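Local structure of beta-phenylalanine aminotransferase (Variovorax paradoxus, 4AO9) at residues A[137-142]-A[268-273]; A[145-150]-A[296-301]. The protein catalyses PLP-dependent transamination of beta-phenylalanine, as a class-III aminotransferase that pairs with a second copy of itself. All coordinates share one frame; numbering follows the deposited sequence.

Both contacts belong to the large seven-stranded mixed sheet of the PLP-binding domain and the connections packed on it. Contact 2 joins edge strand 145-149 to strand 296-300; contact 1 ties the end of helix 129-139, which directly precedes that edge strand, to the turn leading into helix 272-276. Their centres lie 14 Å apart, and the two meet where C137 SG packs on L146 CD2 at 4.1 Å. Contact 2 reaches nearer the cofactor: the side chain of N150 is about 5 Å from PLP, whereas that of A273 in contact 1 is about 13 Å away. Residues of the second subunit pack on C137 in contact 1 and on strand 145-149 in contact 2.

Contact 1. Residues A[137-142]-A[268-273]; sequences CERFPQ and APHGLA
H270 gives its ring N-H to the backbone carbonyl of R139, the last residue of helix 129-139, and so ties the helix terminus to a type I beta turn, A268 to G271, that leads into helix 272-276. The bond from H270 ND1 to R139 O is 2.7 Å long. It uses a lone pair in the carbonyl plane, and the acceptor sits close to the plane of the imidazole. With CG anti to the carbonyl carbon (chi1 -58°), the H270 ring is carried beside the helix end. With an alanine here the ring N-H is gone, and R139 O is likely to lose this donor, leaving the loop after the helix less firmly held to the turn.

Packing continues through F140, the first residue past the helix. The edge of its ring meets the turn backbone, CD1 lying 3.3 Å from H270 O, while CG of R139 lies above one face, offset toward the rim. G271, at the N-cap position, has backbone angles that call for glycine, and a CB there would also press on F140 CE1.

Water-mediated bonds complete the seam. The extended R139 chain passes P269 O and sends NH2 to a water that also lies within hydrogen-bonding distance of A268 O, while NH1 bonds to the carbonyl of F339. Q142, whose OE1 accepts from N274, donates through NE2 to a second water, 2.8 Å from H270 O.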
loop_
_atom_site.group_PDB
_atom_site.type_symbol
_atom_site.label_atom_id
_atom_site.label_comp_id
_atom_site.label_asym_id
_atom_site.label_seq_id
_atom_site.Cartn_x
_atom_site.Cartn_y
_atom_site.Cartn_z
ATOM N N CYS A 137 2.929 -5.768 -19.508
ATOM C CA CYS A 137 3.928 -6.702 -20.021
ATOM C C CYS A 137 4.290 -6.381 -21.467
ATOM O O CYS A 137 5.438 -6.557 -21.872
ATOM C CB CYS A 137 3.438 -8.146 -19.904
ATOM S SG CYS A 137 3.316 -8.726 -18.183
ATOM N N GLU A 138 3.313 -5.921 -22.240
ATOM C CA GLU A 138 3.563 -5.549 -23.638
ATOM C C GLU A 138 4.360 -4.256 -23.742
ATOM O O GLU A 138 5.210 -4.115 -24.631
ATOM C CB GLU A 138 2.251 -5.433 -24.411
ATOM C CG GLU A 138 1.617 -6.772 -24.696
ATOM C CD GLU A 138 0.211 -6.673 -25.290
ATOM O OE1 GLU A 138 -0.397 -5.574 -25.287
ATOM O OE2 GLU A 138 -0.292 -7.724 -25.725
ATOM N N ARG A 139 4.091 -3.312 -22.845
ATOM C CA ARG A 139 4.769 -2.024 -22.848
ATOM C C ARG A 139 6.203 -2.128 -22.343
ATOM O O ARG A 139 7.085 -1.407 -22.808
ATOM C CB ARG A 139 3.983 -1.026 -21.997
ATOM C CG ARG A 139 4.507 0.401 -22.058
ATOM C CD ARG A 139 3.498 1.337 -21.449
ATOM N NE ARG A 139 3.945 2.733 -21.418
ATOM C CZ ARG A 139 3.135 3.770 -21.613
ATOM N NH1 ARG A 139 1.847 3.572 -21.889
ATOM N NH2 ARG A 139 3.615 5.003 -21.535
ATOM N N PHE A 140 6.422 -3.031 -21.386
ATOM C CA PHE A 140 7.730 -3.218 -20.776
ATOM C C PHE A 140 8.087 -4.708 -20.878
ATOM O O PHE A 140 7.895 -5.475 -19.932
ATOM C CB PHE A 140 7.699 -2.757 -19.310
ATOM C CG PHE A 140 7.169 -1.355 -19.116
ATOM C CD1 PHE A 140 7.948 -0.244 -19.432
ATOM C CD2 PHE A 140 5.897 -1.144 -18.589
ATOM C CE1 PHE A 140 7.468 1.052 -19.247
ATOM C CE2 PHE A 140 5.413 0.151 -18.389
ATOM C CZ PHE A 140 6.197 1.248 -18.725
ATOM N N PRO A 141 8.608 -5.131 -22.042
ATOM C CA PRO A 141 8.762 -6.563 -22.309
ATOM C C PRO A 141 9.757 -7.313 -21.414
ATOM O O PRO A 141 9.764 -8.553 -21.404
ATOM C CB PRO A 141 9.194 -6.602 -23.781
ATOM C CG PRO A 141 8.729 -5.317 -24.342
ATOM C CD PRO A 141 8.887 -4.320 -23.241
ATOM N N GLN A 142 10.580 -6.580 -20.664
ATOM C CA GLN A 142 11.418 -7.185 -19.621
ATOM C C GLN A 142 10.577 -7.718 -18.460
ATOM O O GLN A 142 11.090 -8.409 -17.574
ATOM C CB GLN A 142 12.470 -6.196 -19.099
ATOM C CG GLN A 142 11.898 -5.014 -18.311
ATOM C CD GLN A 142 11.559 -3.811 -19.177
ATOM O OE1 GLN A 142 10.931 -3.928 -20.236
ATOM N NE2 GLN A 142 11.975 -2.633 -18.716
ATOM N N ALA A 268 10.432 7.359 -21.214
ATOM C CA ALA A 268 10.580 7.015 -22.617
ATOM C C ALA A 268 9.395 6.129 -22.952
ATOM O O ALA A 268 8.725 5.647 -22.033
ATOM C CB ALA A 268 11.905 6.287 -22.859
ATOM N N PRO A 269 9.118 5.907 -24.253
ATOM C CA PRO A 269 7.952 5.106 -24.648
ATOM C C PRO A 269 7.858 3.750 -23.934
ATOM O O PRO A 269 6.758 3.301 -23.603
ATOM C CB PRO A 269 8.153 4.937 -26.156
ATOM C CG PRO A 269 8.837 6.206 -26.546
ATOM C CD PRO A 269 9.805 6.476 -25.433
ATOM N N HIS A 270 9.004 3.129 -23.674
ATOM C CA HIS A 270 9.034 1.849 -22.984
ATOM C C HIS A 270 9.895 1.878 -21.717
ATOM O O HIS A 270 10.434 0.857 -21.283
ATOM C CB HIS A 270 9.436 0.749 -23.962
ATOM C CG HIS A 270 8.510 0.669 -25.131
ATOM N ND1 HIS A 270 7.268 0.076 -25.049
ATOM C CD2 HIS A 270 8.601 1.184 -26.382
ATOM C CE1 HIS A 270 6.649 0.192 -26.211
ATOM N NE2 HIS A 270 7.430 0.871 -27.032
ATOM N N GLY A 271 10.000 3.067 -21.132
ATOM C CA GLY A 271 10.750 3.247 -19.891
ATOM C C GLY A 271 12.235 3.467 -20.108
ATOM O O GLY A 271 12.784 3.180 -21.178
ATOM N N LEU A 272 12.898 3.951 -19.067
ATOM C CA LEU A 272 14.306 4.315 -19.164
ATOM C C LEU A 272 15.240 3.125 -19.390
ATOM O O LEU A 272 16.127 3.204 -20.229
ATOM C CB LEU A 272 14.735 5.142 -17.949
ATOM C CG LEU A 272 16.125 5.791 -18.048
ATOM C CD1 LEU A 272 16.273 6.644 -19.293
ATOM C CD2 LEU A 272 16.412 6.607 -16.805
ATOM N N ALA A 273 15.044 2.022 -18.672
ATOM C CA ALA A 273 15.948 0.877 -18.822
ATOM C C ALA A 273 15.973 0.365 -20.261
ATOM O O ALA A 273 17.048 0.073 -20.794
ATOM C CB ALA A 273 15.584 -0.237 -17.849
HETATM O O HOH W 1 6.288 4.742 -20.634
HETATM O O HOH W 2 12.326 0.199 -19.325
#

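Contact 2. Residues A[145-150]-A[296-301]; sequences QLRFTN and GAFGGR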
loop_
_atom_site.group_PDB
_atom_site.type_symbol
_atom_site.label_atom_id
_atom_site.label_comp_id
_atom_site.label_asym_id
_atom_site.label_seq_id
_atom_site.Cartn_x
_atom_site.Cartn_y
_atom_site.Cartn_z
ATOM N N GLN A 145 6.025 -11.728 -16.462
ATOM C CA GLN A 145 4.817 -11.778 -15.636
ATOM C C GLN A 145 4.974 -10.783 -14.505
ATOM O O GLN A 145 6.093 -10.398 -14.160
ATOM C CB GLN A 145 4.607 -13.156 -15.027
ATOM C CG GLN A 145 4.374 -14.267 -16.030
ATOM C CD GLN A 145 4.053 -15.563 -15.339
ATOM O OE1 GLN A 145 4.602 -15.872 -14.280
ATOM N NE2 GLN A 145 3.132 -16.316 -15.911
ATOM N N LEU A 146 3.847 -10.364 -13.930
ATOM C CA LEU A 146 3.859 -9.403 -12.826
ATOM C C LEU A 146 2.797 -9.748 -11.804
ATOM O O LEU A 146 1.937 -10.596 -12.056
ATOM C CB LEU A 146 3.622 -7.975 -13.340
ATOM C CG LEU A 146 2.307 -7.654 -14.064
ATOM C CD1 LEU A 146 1.121 -7.491 -13.106
ATOM C CD2 LEU A 146 2.449 -6.387 -14.904
ATOM N N ARG A 147 2.885 -9.094 -10.646
ATOM C CA ARG A 147 1.779 -9.025 -9.691
ATOM C C ARG A 147 1.580 -7.569 -9.286
ATOM O O ARG A 147 2.532 -6.787 -9.283
ATOM C CB ARG A 147 2.052 -9.895 -8.466
ATOM C CG ARG A 147 2.055 -11.389 -8.782
ATOM C CD ARG A 147 2.470 -12.194 -7.589
ATOM N NE ARG A 147 1.445 -12.284 -6.547
ATOM C CZ ARG A 147 0.554 -13.263 -6.410
ATOM N NH1 ARG A 147 0.470 -14.266 -7.288
ATOM N NH2 ARG A 147 -0.272 -13.228 -5.370
ATOM N N PHE A 148 0.345 -7.212 -8.951
ATOM C CA PHE A 148 0.015 -5.864 -8.499
ATOM C C PHE A 148 0.115 -5.738 -6.988
ATOM O O PHE A 148 -0.123 -6.701 -6.240
ATOM C CB PHE A 148 -1.409 -5.502 -8.916
ATOM C CG PHE A 148 -1.607 -5.463 -10.399
ATOM C CD1 PHE A 148 -0.971 -4.495 -11.172
ATOM C CD2 PHE A 148 -2.458 -6.366 -11.014
ATOM C CE1 PHE A 148 -1.169 -4.444 -12.554
ATOM C CE2 PHE A 148 -2.660 -6.326 -12.401
ATOM C CZ PHE A 148 -2.011 -5.377 -13.166
ATOM N N THR A 149 0.477 -4.538 -6.558
ATOM C CA THR A 149 0.532 -4.181 -5.157
ATOM C C THR A 149 -0.236 -2.876 -4.957
ATOM O O THR A 149 -0.778 -2.303 -5.915
ATOM C CB THR A 149 1.990 -4.003 -4.682
ATOM O OG1 THR A 149 2.584 -2.928 -5.424
ATOM C CG2 THR A 149 2.805 -5.267 -4.905
ATOM N N ASN A 150 -0.239 -2.375 -3.726
ATOM C CA ASN A 150 -0.965 -1.148 -3.422
ATOM C C ASN A 150 -0.124 0.112 -3.387
ATOM O O ASN A 150 -0.633 1.205 -3.125
ATOM C CB ASN A 150 -1.701 -1.329 -2.096
ATOM C CG ASN A 150 -2.579 -2.542 -2.122
ATOM O OD1 ASN A 150 -3.583 -2.554 -2.838
ATOM N ND2 ASN A 150 -2.156 -3.612 -1.455
ATOM N N GLY A 296 0.897 -0.262 -7.371
ATOM C CA GLY A 296 2.287 -0.630 -7.645
ATOM C C GLY A 296 2.280 -1.957 -8.389
ATOM O O GLY A 296 1.240 -2.625 -8.488
ATOM N N ALA A 297 3.427 -2.336 -8.942
ATOM C CA ALA A 297 3.571 -3.681 -9.532
ATOM C C ALA A 297 5.021 -4.097 -9.483
ATOM O O ALA A 297 5.919 -3.266 -9.518
ATOM C CB ALA A 297 3.049 -3.737 -10.989
ATOM N N PHE A 298 5.246 -5.391 -9.342
ATOM C CA PHE A 298 6.583 -5.943 -9.522
ATOM C C PHE A 298 6.484 -7.085 -10.498
ATOM O O PHE A 298 5.493 -7.815 -10.515
ATOM C CB PHE A 298 7.228 -6.379 -8.193
ATOM C CG PHE A 298 6.603 -7.599 -7.547
ATOM C CD1 PHE A 298 5.387 -7.512 -6.874
ATOM C CD2 PHE A 298 7.274 -8.831 -7.562
ATOM C CE1 PHE A 298 4.818 -8.639 -6.254
ATOM C CE2 PHE A 298 6.715 -9.956 -6.952
ATOM C CZ PHE A 298 5.493 -9.860 -6.301
ATOM N N GLY A 299 7.502 -7.225 -11.341
ATOM C CA GLY A 299 7.511 -8.320 -12.302
ATOM C C GLY A 299 8.867 -8.464 -12.944
ATOM O O GLY A 299 9.816 -7.747 -12.592
ATOM N N GLY A 300 8.955 -9.385 -13.892
ATOM C CA GLY A 300 10.228 -9.637 -14.558
ATOM C C GLY A 300 10.251 -11.057 -15.056
ATOM O O GLY A 300 9.271 -11.536 -15.613
ATOM N N ARG A 301 11.367 -11.739 -14.841
ATOM C CA ARG A 301 11.538 -13.120 -15.306
ATOM C C ARG A 301 10.436 -14.031 -14.797
ATOM O O ARG A 301 10.152 -14.053 -13.602
ATOM C CB ARG A 301 12.874 -13.673 -14.816
ATOM C CG ARG A 301 14.083 -13.157 -15.536
ATOM C CD ARG A 301 15.356 -13.406 -14.722
ATOM N NE ARG A 301 15.558 -14.830 -14.418
ATOM C CZ ARG A 301 16.646 -15.312 -13.815
ATOM N NH1 ARG A 301 17.628 -14.484 -13.487
ATOM N NH2 ARG A 301 16.755 -16.612 -13.545
#
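R147 and F298 face each other as a hydrogen-bonded antiparallel pair, each backbone N-H answered by the other's carbonyl: R147 N reaches F298 O at 2.9 Å and F298 N returns to R147 O at 3.1 Å. On one flank, G300 N donates to Q145 O at 3.0 Å, but the return bond from Q145 N to G300 O is weak. On the other, T149 N meets G296 O at 2.8 Å in an almost straight bond (177°), and G296 N donates to T149 O. In these last two bonds the donor stands above the carbonyl plane instead of on a lone pair. G296 O also receives a CA-H contact from F148, and R147 O one from A297.

The strands, 145-149 and 296-300, form one edge of the seven-stranded sheet of the PLP-binding domain. Strand 296-300 pairs on its far side with 282-286, where A297 and G299 have their backbone bonds. Strand 145-149 is outermost within the chain, and F148 N is satisfied by S60 OG of the second subunit.

Glycines allow the close approach: a CB on G299 would clash with Q145 O and L146 CB, and one on G296 with T149 OG1. That hydroxyl, set between backbone N and carbonyl carbon (chi1 62°), bonds to S151 O. T149 CG2 meets the F298 ring at its edge, 3.9 Å from CD1. R147 runs alongside this ring, CB 3.8 Å from CE1, and its guanidinium binds H317 through NE and N59 of the second subunit through NH2. On the other face of the sheet, L146 CD1 sits over the centre of the F148 ring, whose CD1 lies 4.1 Å from A297 CB.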